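Local coordinates for Pyrsv_gp04 (Pyrobaculum spherical virus, PDB 2VXZ), which is of unknown biochemical function but probably acts as a DNA-binding transcriptional regulator with a winged-helix-like domain, at residues G52-V57 against V65-D70; C24-L29 against G60-V65; V11-I16 against K42-V47. All blocks are in the same frame, centred on the assembly; numbering follows the deposited sequence.

Interaction 1 of 3, residues G52-V57 against V65-D70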
ATOM      1  N   GLY A  52      16.040  14.486   1.463  1.00 22.15           N
ATOM      2  CA  GLY A  52      14.747  15.145   1.272  1.00 22.47           C
ATOM      3  C   GLY A  52      13.954  14.675   0.053  1.00 22.68           C
ATOM      4  O   GLY A  52      12.913  15.257  -0.264  1.00 22.08           O
ATOM      5  N   ARG A  53      14.416  13.610  -0.602  1.00 23.06           N
ATOM      6  CA  ARG A  53      13.826  13.143  -1.877  1.00 23.64           C
ATOM      7  C   ARG A  53      12.641  12.199  -1.716  1.00 24.02           C
ATOM      8  O   ARG A  53      11.840  12.050  -2.641  1.00 24.08           O
ATOM      9  CB  ARG A  53      14.878  12.435  -2.734  1.00 24.00           C
ATOM     10  CG  ARG A  53      16.089  13.275  -3.121  1.00 26.46           C
ATOM     11  CD  ARG A  53      15.719  14.519  -3.931  1.00 30.95           C
ATOM     12  NE  ARG A  53      15.017  14.238  -5.190  1.00 33.55           N
ATOM     13  CZ  ARG A  53      15.595  14.115  -6.392  1.00 34.54           C
ATOM     14  NH1 ARG A  53      16.911  14.206  -6.535  1.00 36.49           N
ATOM     15  NH2 ARG A  53      14.846  13.890  -7.467  1.00 34.04           N
ATOM     16  N   VAL A  54      12.539  11.539  -0.570  1.00 24.16           N
ATOM     17  CA  VAL A  54      11.375  10.715  -0.278  1.00 24.37           C
ATOM     18  C   VAL A  54      10.915  10.940   1.145  1.00 25.54           C
ATOM     19  O   VAL A  54      11.650  11.503   1.972  1.00 24.82           O
ATOM     20  CB  VAL A  54      11.647   9.202  -0.458  1.00 24.68           C
ATOM     21  CG1 VAL A  54      12.131   8.895  -1.860  1.00 24.80           C
ATOM     22  CG2 VAL A  54      12.644   8.706   0.602  1.00 22.87           C
ATOM     23  N   THR A  55       9.692  10.493   1.414  1.00 26.80           N
ATOM     24  CA  THR A  55       9.121  10.468   2.749  1.00 28.80           C
ATOM     25  C   THR A  55       8.649   9.048   3.032  1.00 29.09           C
ATOM     26  O   THR A  55       8.116   8.388   2.144  1.00 28.90           O
ATOM     27  CB  THR A  55       7.880  11.398   2.860  1.00 28.81           C
ATOM     28  OG1 THR A  55       8.179  12.682   2.301  1.00 31.92           O
ATOM     29  CG2 THR A  55       7.474  11.557   4.309  1.00 29.46           C
ATOM     30  N   ARG A  56       8.833   8.584   4.264  1.00 30.02           N
ATOM     31  CA  ARG A  56       8.298   7.289   4.680  1.00 30.68           C
ATOM     32  C   ARG A  56       7.055   7.528   5.497  1.00 31.03           C
ATOM     33  O   ARG A  56       7.098   8.246   6.485  1.00 30.69           O
ATOM     34  CB  ARG A  56       9.306   6.517   5.530  1.00 30.98           C
ATOM     35  CG  ARG A  56      10.535   6.082   4.781  1.00 31.69           C
ATOM     36  CD  ARG A  56      11.507   5.359   5.706  1.00 32.76           C
ATOM     37  NE  ARG A  56      11.105   3.974   5.938  1.00 32.64           N
ATOM     38  CZ  ARG A  56      10.673   3.469   7.093  1.00 34.84           C
ATOM     39  NH1 ARG A  56      10.554   4.214   8.182  1.00 35.56           N
ATOM     40  NH2 ARG A  56      10.348   2.185   7.150  1.00 35.27           N
ATOM     41  N   VAL A  57       5.947   6.931   5.075  1.00 31.70           N
ATOM     42  CA  VAL A  57       4.694   7.051   5.783  1.00 32.45           C
ATOM     43  C   VAL A  57       4.285   5.691   6.311  1.00 32.90           C
ATOM     44  O   VAL A  57       4.157   4.726   5.551  1.00 33.25           O
ATOM     45  CB  VAL A  57       3.601   7.622   4.868  1.00 32.58           C
ATOM     46  CG1 VAL A  57       2.284   7.747   5.620  1.00 33.02           C
ATOM     47  CG2 VAL A  57       4.042   8.969   4.332  1.00 32.03           C
ATOM     48  N   VAL A  65       6.802   4.323   0.838  1.00 24.45           N
ATOM     49  CA  VAL A  65       7.835   5.262   0.383  1.00 24.30           C
ATOM     50  C   VAL A  65       7.224   6.153  -0.684  1.00 23.53           C
ATOM     51  O   VAL A  65       6.706   5.654  -1.682  1.00 22.35           O
ATOM     52  CB  VAL A  65       9.058   4.522  -0.169  1.00 23.50           C
ATOM     53  CG1 VAL A  65      10.168   5.510  -0.578  1.00 23.48           C
ATOM     54  CG2 VAL A  65       9.554   3.537   0.854  1.00 23.88           C
ATOM     55  N   CYS A  66       7.279   7.468  -0.454  1.00 23.75           N
ATOM     56  CA  CYS A  66       6.595   8.448  -1.294  0.50 23.62           C
ATOM     57  C   CYS A  66       7.545   9.596  -1.661  1.00 24.02           C
ATOM     58  O   CYS A  66       8.395   9.972  -0.854  1.00 24.30           O
ATOM     59  CB  CYS A  66       5.378   9.013  -0.538  0.50 23.63           C
ATOM     60  SG  CYS A  66       4.488   7.844   0.555  0.50 20.31           S
ATOM     61  N   LEU A  67       7.376  10.172  -2.851  1.00 23.97           N
ATOM     62  CA  LEU A  67       8.162  11.351  -3.249  1.00 24.32           C
ATOM     63  C   LEU A  67       7.734  12.605  -2.484  1.00 24.21           C
ATOM     64  O   LEU A  67       8.498  13.558  -2.360  1.00 24.71           O
ATOM     65  CB  LEU A  67       8.022  11.629  -4.749  1.00 24.03           C
ATOM     66  CG  LEU A  67       8.515  10.553  -5.716  1.00 25.25           C
ATOM     67  CD1 LEU A  67       8.232  11.002  -7.148  1.00 24.95           C
ATOM     68  CD2 LEU A  67      10.004  10.252  -5.498  1.00 24.33           C
ATOM     69  N   SER A  68       6.502  12.609  -1.996  1.00 24.59           N
ATOM     70  CA  SER A  68       5.963  13.742  -1.258  1.00 24.63           C
ATOM     71  C   SER A  68       4.709  13.314  -0.518  1.00 25.23           C
ATOM     72  O   SER A  68       4.132  12.266  -0.820  1.00 23.76           O
ATOM     73  CB  SER A  68       5.610  14.874  -2.217  1.00 25.09           C
ATOM     74  OG  SER A  68       4.530  14.512  -3.055  1.00 24.73           O
HETATM   75  N   MSE A  69       4.284  14.131   0.442  1.00 25.99           N
HETATM   76  CA  MSE A  69       3.026  13.883   1.122  1.00 26.72           C
HETATM   77  C   MSE A  69       1.848  14.102   0.187  1.00 26.16           C
HETATM   78  O   MSE A  69       0.850  13.425   0.324  1.00 25.64           O
HETATM   79  CB  MSE A  69       2.895  14.710   2.405  1.00 27.98           C
HETATM   80  CG  MSE A  69       3.822  14.220   3.514  1.00 31.85           C
HETATM   81 SE   MSE A  69       3.561  12.340   3.983  1.00 45.52          SE
HETATM   82  CE  MSE A  69       1.834  12.508   4.847  1.00 39.60           C
ATOM     83  N   ASP A  70       1.974  15.008  -0.782  1.00 26.08           N
ATOM     84  CA  ASP A  70       0.964  15.106  -1.841  1.00 25.92           C
ATOM     85  C   ASP A  70       0.810  13.796  -2.606  1.00 25.02           C
ATOM     86  O   ASP A  70      -0.306  13.400  -2.932  1.00 24.82           O
ATOM     87  CB  ASP A  70       1.309  16.197  -2.846  1.00 26.26           C
ATOM     88  CG  ASP A  70       0.874  17.566  -2.394  1.00 28.28           C
ATOM     89  OD1 ASP A  70       0.402  17.724  -1.242  1.00 32.18           O
ATOM     90  OD2 ASP A  70       0.986  18.493  -3.218  1.00 31.27           O
TER
HETATM   91  O   HOH W   1      10.893  15.507  -2.142  1.00 30.18           O

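Interaction 2 of 3, residues C24-L29 against G60-V65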
ATOM      1  N   CYS A  24       3.499   5.937  -4.893  1.00 25.67           N
ATOM      2  CA  CYS A  24       4.119   5.405  -3.680  0.50 25.45           C
ATOM      3  C   CYS A  24       4.174   3.893  -3.718  1.00 25.17           C
ATOM      4  O   CYS A  24       3.301   3.245  -4.275  1.00 25.09           O
ATOM      5  CB  CYS A  24       3.349   5.818  -2.435  0.50 25.41           C
ATOM      6  SG  CYS A  24       2.679   7.450  -2.539  0.50 24.43           S
ATOM      7  N   LYS A  25       5.207   3.341  -3.098  1.00 24.99           N
ATOM      8  CA  LYS A  25       5.391   1.908  -3.062  1.00 24.93           C
ATOM      9  C   LYS A  25       5.936   1.505  -1.723  1.00 24.56           C
ATOM     10  O   LYS A  25       6.640   2.280  -1.077  1.00 24.35           O
ATOM     11  CB  LYS A  25       6.358   1.487  -4.164  1.00 25.15           C
ATOM     12  CG  LYS A  25       5.853   1.875  -5.541  1.00 26.23           C
ATOM     13  CD  LYS A  25       6.733   1.364  -6.648  1.00 25.91           C
ATOM     14  CE  LYS A  25       5.998   1.363  -7.974  1.00 26.42           C
ATOM     15  NZ  LYS A  25       5.376   2.677  -8.296  1.00 26.34           N
ATOM     16  N   THR A  26       5.625   0.281  -1.309  1.00 24.32           N
ATOM     17  CA  THR A  26       6.240  -0.278  -0.112  1.00 24.06           C
ATOM     18  C   THR A  26       7.690  -0.652  -0.406  1.00 23.83           C
ATOM     19  O   THR A  26       8.044  -0.931  -1.548  1.00 23.93           O
ATOM     20  CB  THR A  26       5.515  -1.531   0.374  1.00 24.43           C
ATOM     21  OG1 THR A  26       5.697  -2.602  -0.572  1.00 24.08           O
ATOM     22  CG2 THR A  26       4.029  -1.239   0.561  1.00 24.18           C
ATOM     23  N   THR A  27       8.513  -0.669   0.636  1.00 24.13           N
ATOM     24  CA  THR A  27       9.875  -1.166   0.530  1.00 23.40           C
ATOM     25  C   THR A  27       9.896  -2.589  -0.041  1.00 22.87           C
ATOM     26  O   THR A  27      10.766  -2.917  -0.849  1.00 22.66           O
ATOM     27  CB  THR A  27      10.597  -1.102   1.899  1.00 24.10           C
ATOM     28  OG1 THR A  27      10.555   0.248   2.379  1.00 25.31           O
ATOM     29  CG2 THR A  27      12.045  -1.556   1.776  1.00 24.87           C
ATOM     30  N   SER A  28       8.936  -3.434   0.347  1.00 22.31           N
ATOM     31  CA  SER A  28       8.888  -4.791  -0.207  1.00 22.14           C
ATOM     32  C   SER A  28       8.733  -4.811  -1.726  1.00 21.95           C
ATOM     33  O   SER A  28       9.361  -5.626  -2.397  1.00 20.49           O
ATOM     34  CB  SER A  28       7.793  -5.643   0.442  1.00 22.39           C
ATOM     35  OG  SER A  28       6.543  -5.003   0.349  1.00 21.68           O
ATOM     36  N   LEU A  29       7.911  -3.918  -2.269  1.00 21.60           N
ATOM     37  CA  LEU A  29       7.735  -3.870  -3.712  1.00 21.99           C
ATOM     38  C   LEU A  29       8.998  -3.345  -4.381  1.00 21.36           C
ATOM     39  O   LEU A  29       9.440  -3.892  -5.400  1.00 20.92           O
ATOM     40  CB  LEU A  29       6.536  -3.013  -4.100  1.00 22.02           C
ATOM     41  CG  LEU A  29       6.211  -2.963  -5.592  1.00 22.28           C
ATOM     42  CD1 LEU A  29       6.036  -4.359  -6.198  1.00 23.22           C
ATOM     43  CD2 LEU A  29       4.959  -2.113  -5.836  1.00 22.97           C
ATOM     44  N   GLY A  60       0.052   1.166   8.857  1.00 36.64           N
ATOM     45  CA  GLY A  60      -0.056  -0.030   9.677  1.00 37.65           C
ATOM     46  C   GLY A  60       1.338  -0.548   9.954  1.00 37.75           C
ATOM     47  O   GLY A  60       2.194   0.203  10.418  1.00 38.58           O
ATOM     48  N   ASN A  61       1.574  -1.813   9.624  1.00 38.30           N
ATOM     49  CA  ASN A  61       2.869  -2.452   9.855  1.00 38.34           C
ATOM     50  C   ASN A  61       3.830  -2.375   8.658  1.00 38.26           C
ATOM     51  O   ASN A  61       4.977  -2.801   8.773  1.00 39.01           O
ATOM     52  CB  ASN A  61       2.661  -3.914  10.267  1.00 38.82           C
ATOM     53  CG  ASN A  61       1.801  -4.065  11.521  0.70 39.60           C
ATOM     54  OD1 ASN A  61       1.083  -5.054  11.673  0.70 41.37           O
ATOM     55  ND2 ASN A  61       1.875  -3.089  12.424  1.00 41.99           N
ATOM     56  N   VAL A  62       3.373  -1.848   7.517  1.00 37.76           N
ATOM     57  CA  VAL A  62       4.250  -1.568   6.371  1.00 37.09           C
ATOM     58  C   VAL A  62       4.551  -0.073   6.329  1.00 35.67           C
ATOM     59  O   VAL A  62       3.829   0.734   6.909  1.00 36.26           O
ATOM     60  CB  VAL A  62       3.633  -1.977   4.995  1.00 37.30           C
ATOM     61  CG1 VAL A  62       2.887  -3.306   5.078  1.00 37.38           C
ATOM     62  CG2 VAL A  62       2.712  -0.892   4.461  1.00 37.48           C
ATOM     63  N   ALA A  63       5.623   0.290   5.639  1.00 34.53           N
ATOM     64  CA  ALA A  63       5.947   1.691   5.415  1.00 33.25           C
ATOM     65  C   ALA A  63       5.770   1.983   3.930  1.00 31.41           C
ATOM     66  O   ALA A  63       6.211   1.216   3.085  1.00 32.34           O
ATOM     67  CB  ALA A  63       7.367   1.988   5.859  1.00 33.57           C
ATOM     68  N   LEU A  64       5.090   3.076   3.609  1.00 29.59           N
ATOM     69  CA  LEU A  64       4.996   3.504   2.219  1.00 27.47           C
ATOM     70  C   LEU A  64       6.086   4.518   1.944  1.00 26.54           C
ATOM     71  O   LEU A  64       6.270   5.458   2.731  1.00 26.82           O
ATOM     72  CB  LEU A  64       3.624   4.105   1.906  1.00 28.05           C
ATOM     73  CG  LEU A  64       2.498   3.089   1.716  1.00 27.54           C
ATOM     74  CD1 LEU A  64       1.148   3.757   1.852  1.00 27.74           C
ATOM     75  CD2 LEU A  64       2.605   2.389   0.384  1.00 27.33           C
ATOM     76  N   VAL A  65       6.802   4.323   0.838  1.00 24.45           N
ATOM     77  CA  VAL A  65       7.835   5.262   0.383  1.00 24.30           C
ATOM     78  C   VAL A  65       7.224   6.153  -0.684  1.00 23.53           C
ATOM     79  O   VAL A  65       6.706   5.654  -1.682  1.00 22.35           O
ATOM     80  CB  VAL A  65       9.058   4.522  -0.169  1.00 23.50           C
ATOM     81  CG1 VAL A  65      10.168   5.510  -0.578  1.00 23.48           C
ATOM     82  CG2 VAL A  65       9.554   3.537   0.854  1.00 23.88           C
TER
HETATM   83  O   HOH W   2       8.086  -0.537   3.579  1.00 34.03           O

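Interaction 3 of 3, residues V11-I16 against K42-V47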
ATOM      1  N   VAL A  11      23.262   4.489  -9.261  1.00 24.68           N
ATOM      2  CA  VAL A  11      22.298   3.834 -10.151  1.00 24.51           C
ATOM      3  C   VAL A  11      21.060   3.398  -9.369  1.00 23.65           C
ATOM      4  O   VAL A  11      19.937   3.618  -9.795  1.00 23.62           O
ATOM      5  CB  VAL A  11      22.939   2.608 -10.859  1.00 24.66           C
ATOM      6  CG1 VAL A  11      21.863   1.682 -11.422  1.00 25.77           C
ATOM      7  CG2 VAL A  11      23.868   3.075 -11.954  1.00 26.17           C
ATOM      8  N   ARG A  12      21.265   2.809  -8.197  1.00 23.10           N
ATOM      9  CA  ARG A  12      20.140   2.354  -7.394  1.00 23.60           C
ATOM     10  C   ARG A  12      19.271   3.491  -6.866  1.00 22.67           C
ATOM     11  O   ARG A  12      18.069   3.369  -6.843  1.00 22.18           O
ATOM     12  CB  ARG A  12      20.627   1.485  -6.227  1.00 23.72           C
ATOM     13  CG  ARG A  12      21.424   0.249  -6.655  1.00 26.97           C
ATOM     14  CD  ARG A  12      20.760  -0.549  -7.742  1.00 29.50           C
ATOM     15  NE  ARG A  12      20.945  -1.992  -7.548  1.00 30.64           N
ATOM     16  CZ  ARG A  12      20.073  -2.918  -7.939  1.00 32.01           C
ATOM     17  NH1 ARG A  12      18.972  -2.568  -8.574  1.00 31.59           N
ATOM     18  NH2 ARG A  12      20.307  -4.200  -7.713  1.00 32.85           N
ATOM     19  N   LEU A  13      19.879   4.596  -6.446  1.00 22.92           N
ATOM     20  CA  LEU A  13      19.101   5.750  -5.983  1.00 23.44           C
ATOM     21  C   LEU A  13      18.228   6.274  -7.111  1.00 23.68           C
ATOM     22  O   LEU A  13      17.051   6.568  -6.912  1.00 22.48           O
ATOM     23  CB  LEU A  13      20.019   6.865  -5.493  1.00 22.90           C
ATOM     24  CG  LEU A  13      20.771   6.570  -4.197  1.00 23.12           C
ATOM     25  CD1 LEU A  13      21.775   7.675  -3.912  1.00 23.91           C
ATOM     26  CD2 LEU A  13      19.829   6.383  -3.018  1.00 21.95           C
ATOM     27  N   ARG A  14      18.831   6.386  -8.293  1.00 24.49           N
ATOM     28  CA  ARG A  14      18.163   6.847  -9.516  1.00 25.32           C
ATOM     29  C   ARG A  14      16.980   5.930  -9.860  1.00 24.75           C
ATOM     30  O   ARG A  14      15.871   6.392 -10.161  1.00 24.58           O
ATOM     31  CB  ARG A  14      19.225   6.834 -10.632  1.00 25.37           C
ATOM     32  CG  ARG A  14      18.885   7.433 -11.952  1.00 27.77           C
ATOM     33  CD  ARG A  14      20.159   7.474 -12.822  1.00 30.09           C
ATOM     34  NE  ARG A  14      20.967   8.686 -12.620  1.00 34.32           N
ATOM     35  CZ  ARG A  14      22.241   8.826 -12.997  0.70 35.13           C
ATOM     36  NH1 ARG A  14      22.904   7.821 -13.567  1.00 36.83           N
ATOM     37  NH2 ARG A  14      22.867   9.979 -12.790  1.00 35.84           N
ATOM     38  N   ASP A  15      17.221   4.631  -9.786  1.00 24.40           N
ATOM     39  CA  ASP A  15      16.194   3.640 -10.065  1.00 24.08           C
ATOM     40  C   ASP A  15      15.022   3.683  -9.090  1.00 23.54           C
ATOM     41  O   ASP A  15      13.880   3.551  -9.515  1.00 22.87           O
ATOM     42  CB  ASP A  15      16.785   2.234 -10.099  1.00 24.97           C
ATOM     43  CG  ASP A  15      17.712   2.013 -11.299  1.00 26.20           C
ATOM     44  OD1 ASP A  15      17.787   2.861 -12.213  1.00 31.28           O
ATOM     45  OD2 ASP A  15      18.384   0.982 -11.300  1.00 29.19           O
ATOM     46  N   ILE A  16      15.292   3.901  -7.805  1.00 21.90           N
ATOM     47  CA  ILE A  16      14.215   3.954  -6.809  1.00 21.96           C
ATOM     48  C   ILE A  16      13.340   5.178  -7.091  1.00 21.69           C
ATOM     49  O   ILE A  16      12.115   5.086  -7.110  1.00 21.40           O
ATOM     50  CB  ILE A  16      14.768   3.996  -5.368  1.00 21.29           C
ATOM     51  CG1 ILE A  16      15.431   2.662  -5.008  1.00 22.19           C
ATOM     52  CG2 ILE A  16      13.645   4.282  -4.354  1.00 21.74           C
ATOM     53  CD1 ILE A  16      16.240   2.710  -3.697  1.00 21.75           C
ATOM     54  N   LYS A  42      16.509  -0.687   2.279  1.00 21.20           N
ATOM     55  CA  LYS A  42      16.298   0.191   3.418  1.00 21.47           C
ATOM     56  C   LYS A  42      17.393   1.255   3.530  1.00 20.37           C
ATOM     57  O   LYS A  42      17.108   2.395   3.867  1.00 20.34           O
ATOM     58  CB  LYS A  42      16.179  -0.626   4.707  1.00 21.30           C
ATOM     59  CG  LYS A  42      14.849  -1.383   4.786  1.00 22.95           C
ATOM     60  CD  LYS A  42      14.500  -1.775   6.196  1.00 25.15           C
ATOM     61  CE  LYS A  42      14.165  -0.553   7.055  1.00 28.23           C
ATOM     62  NZ  LYS A  42      12.857   0.048   6.669  1.00 32.04           N
ATOM     63  N   ALA A  43      18.646   0.892   3.257  1.00 20.09           N
ATOM     64  CA  ALA A  43      19.761   1.840   3.378  1.00 19.66           C
ATOM     65  C   ALA A  43      19.622   2.930   2.322  1.00 19.68           C
ATOM     66  O   ALA A  43      19.843   4.105   2.600  1.00 19.50           O
ATOM     67  CB  ALA A  43      21.127   1.123   3.248  1.00 19.03           C
ATOM     68  N   LEU A  44      19.225   2.537   1.116  1.00 18.89           N
ATOM     69  CA  LEU A  44      19.058   3.486   0.012  1.00 19.44           C
ATOM     70  C   LEU A  44      17.893   4.434   0.258  1.00 19.45           C
ATOM     71  O   LEU A  44      17.974   5.624  -0.056  1.00 20.31           O
ATOM     72  CB  LEU A  44      18.839   2.743  -1.289  1.00 18.57           C
ATOM     73  CG  LEU A  44      20.073   2.027  -1.828  1.00 20.03           C
ATOM     74  CD1 LEU A  44      19.680   0.928  -2.814  1.00 21.46           C
ATOM     75  CD2 LEU A  44      21.050   3.010  -2.454  1.00 20.11           C
ATOM     76  N   ILE A  45      16.802   3.905   0.806  1.00 20.25           N
ATOM     77  CA  ILE A  45      15.639   4.729   1.108  1.00 20.20           C
ATOM     78  C   ILE A  45      15.989   5.734   2.194  1.00 20.17           C
ATOM     79  O   ILE A  45      15.596   6.901   2.131  1.00 20.55           O
ATOM     80  CB  ILE A  45      14.421   3.879   1.497  1.00 19.95           C
ATOM     81  CG1 ILE A  45      13.896   3.152   0.248  1.00 20.55           C
ATOM     82  CG2 ILE A  45      13.321   4.772   2.089  1.00 20.60           C
ATOM     83  CD1 ILE A  45      13.129   1.883   0.514  1.00 22.11           C
ATOM     84  N   TYR A  46      16.767   5.294   3.176  1.00 19.53           N
ATOM     85  CA  TYR A  46      17.293   6.188   4.193  1.00 19.39           C
ATOM     86  C   TYR A  46      18.110   7.352   3.603  1.00 19.28           C
ATOM     87  O   TYR A  46      17.944   8.519   4.002  1.00 18.56           O
ATOM     88  CB  TYR A  46      18.148   5.387   5.174  1.00 19.86           C
ATOM     89  CG  TYR A  46      18.845   6.229   6.211  1.00 19.36           C
ATOM     90  CD1 TYR A  46      18.134   6.804   7.257  1.00 20.63           C
ATOM     91  CD2 TYR A  46      20.210   6.447   6.154  1.00 18.98           C
ATOM     92  CE1 TYR A  46      18.776   7.581   8.214  1.00 20.74           C
ATOM     93  CE2 TYR A  46      20.856   7.219   7.108  1.00 19.26           C
ATOM     94  CZ  TYR A  46      20.131   7.783   8.129  1.00 19.84           C
ATOM     95  OH  TYR A  46      20.785   8.543   9.076  0.70 19.05           O
ATOM     96  N   VAL A  47      19.002   7.037   2.673  1.00 18.90           N
ATOM     97  CA  VAL A  47      19.799   8.063   2.026  1.00 19.38           C
ATOM     98  C   VAL A  47      18.899   9.084   1.311  1.00 19.42           C
ATOM     99  O   VAL A  47      19.126  10.289   1.419  1.00 20.21           O
ATOM    100  CB  VAL A  47      20.817   7.445   1.048  1.00 18.87           C
ATOM    101  CG1 VAL A  47      21.448   8.515   0.168  1.00 20.20           C
ATOM    102  CG2 VAL A  47      21.897   6.687   1.828  1.00 18.39           C
TER

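Interaction 1 of 3, residues G52-V57 against V65-D70
Bends at chi2 (-57°) and chi3 (-70°) fold the chain of Met69, present as selenomethionine, back over the hairpin toward Val57 and Thr55. Val57 answers with CG2, the methyl anti to its carbonyl carbon and beside its backbone N, and SE of Met69 lies a tight 3.4 Å from that carbon. The selenium also reaches CG2 of Thr55 at 4.0 Å, where the two side chains cross at about a right angle. One selenium therefore spans two methyls of the same strand.

The backbone evidence is an antiparallel ladder. Thr55 and Cys66 form a hydrogen-bonded pair: Thr55 N donates a hydrogen bond to Cys66 O at 2.7 Å with a nearly straight N-H...O angle of 163°. The return bond runs from Cys66 N to Thr55 O at 2.9 Å. Arg56 and Val65 follow as a non-hydrogen-bonded pair. Cys66 O is also met by CA of Val54 at 3.1 Å, a bent and weak CA-H...O contact that supplements the N-H bond.

Val54 leans obliquely on Val65, CB to CG1 at 4.0 Å; both also pack against Leu20 of helix 7-20, and against Leu48 (Val54) and Ile45 (Val65) of helix 38-50. Beyond the ladder a water takes over, donating to Gly52 O at 2.8 Å and to Leu67 O. Gly52 ends the preceding helix in a Schellman motif, while Ser68 N-caps the next helix with OG accepting from the N of Gln71.

Chemically, a two-bond ladder and a bridging water satisfy backbone polar atoms; Val54 and Val65 are buried, while Val57 and Met69 pack on the other, partly open face. The disulfide of Cys66 with Cys24, seen for this protein, can tie strand 62-66 to the residue just before strand 25-26, affecting this pair only indirectly.

Interaction 2 of 3, residues C24-L29 against G60-V65
Thr26 and Leu64 approach each other obliquely, with methyl CG2 of the threonine 3.9 Å from CD2 of the leucine. The same CG2 meets Val62 CG2 at 4.1 Å, again at a slant, so a single methyl bears on two side chains of strand 62-66. With chi1 at 68°, Thr26 places OG1 between its backbone N and carbonyl carbon and turns CG2 toward these partners. OG1 itself shares a 2.7 Å hydrogen bond with Ser28 OG, in which either may be the donor.

Thr27 turns its own hydroxyl to Val65, OG1 lying 3.8 Å from CG2 in a further oblique crossing. Ile45 of helix 38-50 packs against both residues.

Along the backbone, Lys25 and Val65 form an antiparallel hydrogen-bonded pair. Lys25 N reaches Val65 O at 3.1 Å in the carbonyl plane, whereas Val65 N approaches Lys25 O at 2.8 Å, tilted 32° from the plane of the Lys25 carbonyl. Where the backbones diverge, a water accepts from Thr27 N at 3.0 Å and donates to Ala63 O at 2.6 Å, joining the first turn of the helix to the strand. Lys25 carries its ammonium away to a salt bridge with Asp22.

A very short strand leading straight into a helix and laid along the second strand of a beta hairpin is characteristic of the three-stranded winged-helix sheet.

Interaction 3 of 3, residues V11-I16 against K42-V47
Apolar contact accounts for the meeting of Leu44 with Leu13, Ile16 and the aliphatic base of Arg12. Both methyls of Leu44 are used. CD2 faces CD2 of Leu13 at 3.6 Å, the two leucines crossing obliquely, while CD1 presses on CB of Arg12, also at 3.6 Å. From the far end of its chain, Ile16 brings CD1 to within 3.5 Å of Leu44 CB. Ile16 reaches this point because CG1 stands beside its backbone N (chi1 -68°) and the chain is then extended to the terminal methyl (chi2 169°). Leu44 thus inserts among three side chains of the opposing helix. Val47, one turn further on, adds a looser contact through CG1, 4.2 Å from Leu13 CD2, with the two side chains at about a right angle.

A second kind of contact sets apolar against polar: Leu13 CD2 lies 3.6 Å from the carbonyl oxygen of Leu44, so this methyl touches the backbone of the partner helix as well as its side chain.

Polar bonding stays within each helix or goes elsewhere. Ile16 N binds Arg12 O at 3.0 Å and Val47 N binds Ala43 O at 3.1 Å, normal alpha-helical bonds, and none links the two segments. Arg12 meets Leu44 through CB; its bent chain leads the guanidinium away, where NH1 donates to Leu34 O at the end of helix 27-34.

The helix axes approach to 10.1 Å and their directions differ by 77°, a steep crossing that confines the interface to a compact patch. Leu36 and Leu48 extend the apolar cluster around it. A first helix packed steeply across the third, with a second helix closing the core, is the trihelical arrangement of helix-turn-helix domains, in which helix 38-50 would correspond to the recognition helix.

Starting from the N terminus, helix 7-20 is joined to helix 38-50 by interaction 3, closing a loop that contains strand 25-26 and helix 27-34. Interaction 2 opens inside that loop, at 24-29, and closes outside it at 60-65, so the two cross. Interaction 1 opens at 52-57, after interaction 3 has closed, and ends at 65-70; it is in series with interaction 3 but crosses interaction 2, sharing Val65 with it. Interactions 1 and 2 assemble the sheet on either side of strand 62-66. Ile45, on the helix of interaction 3, packs on Val65 and Thr27 and so connects that helix to the sheet. Together they unite helical core, hairpin and the start of helix 69-89.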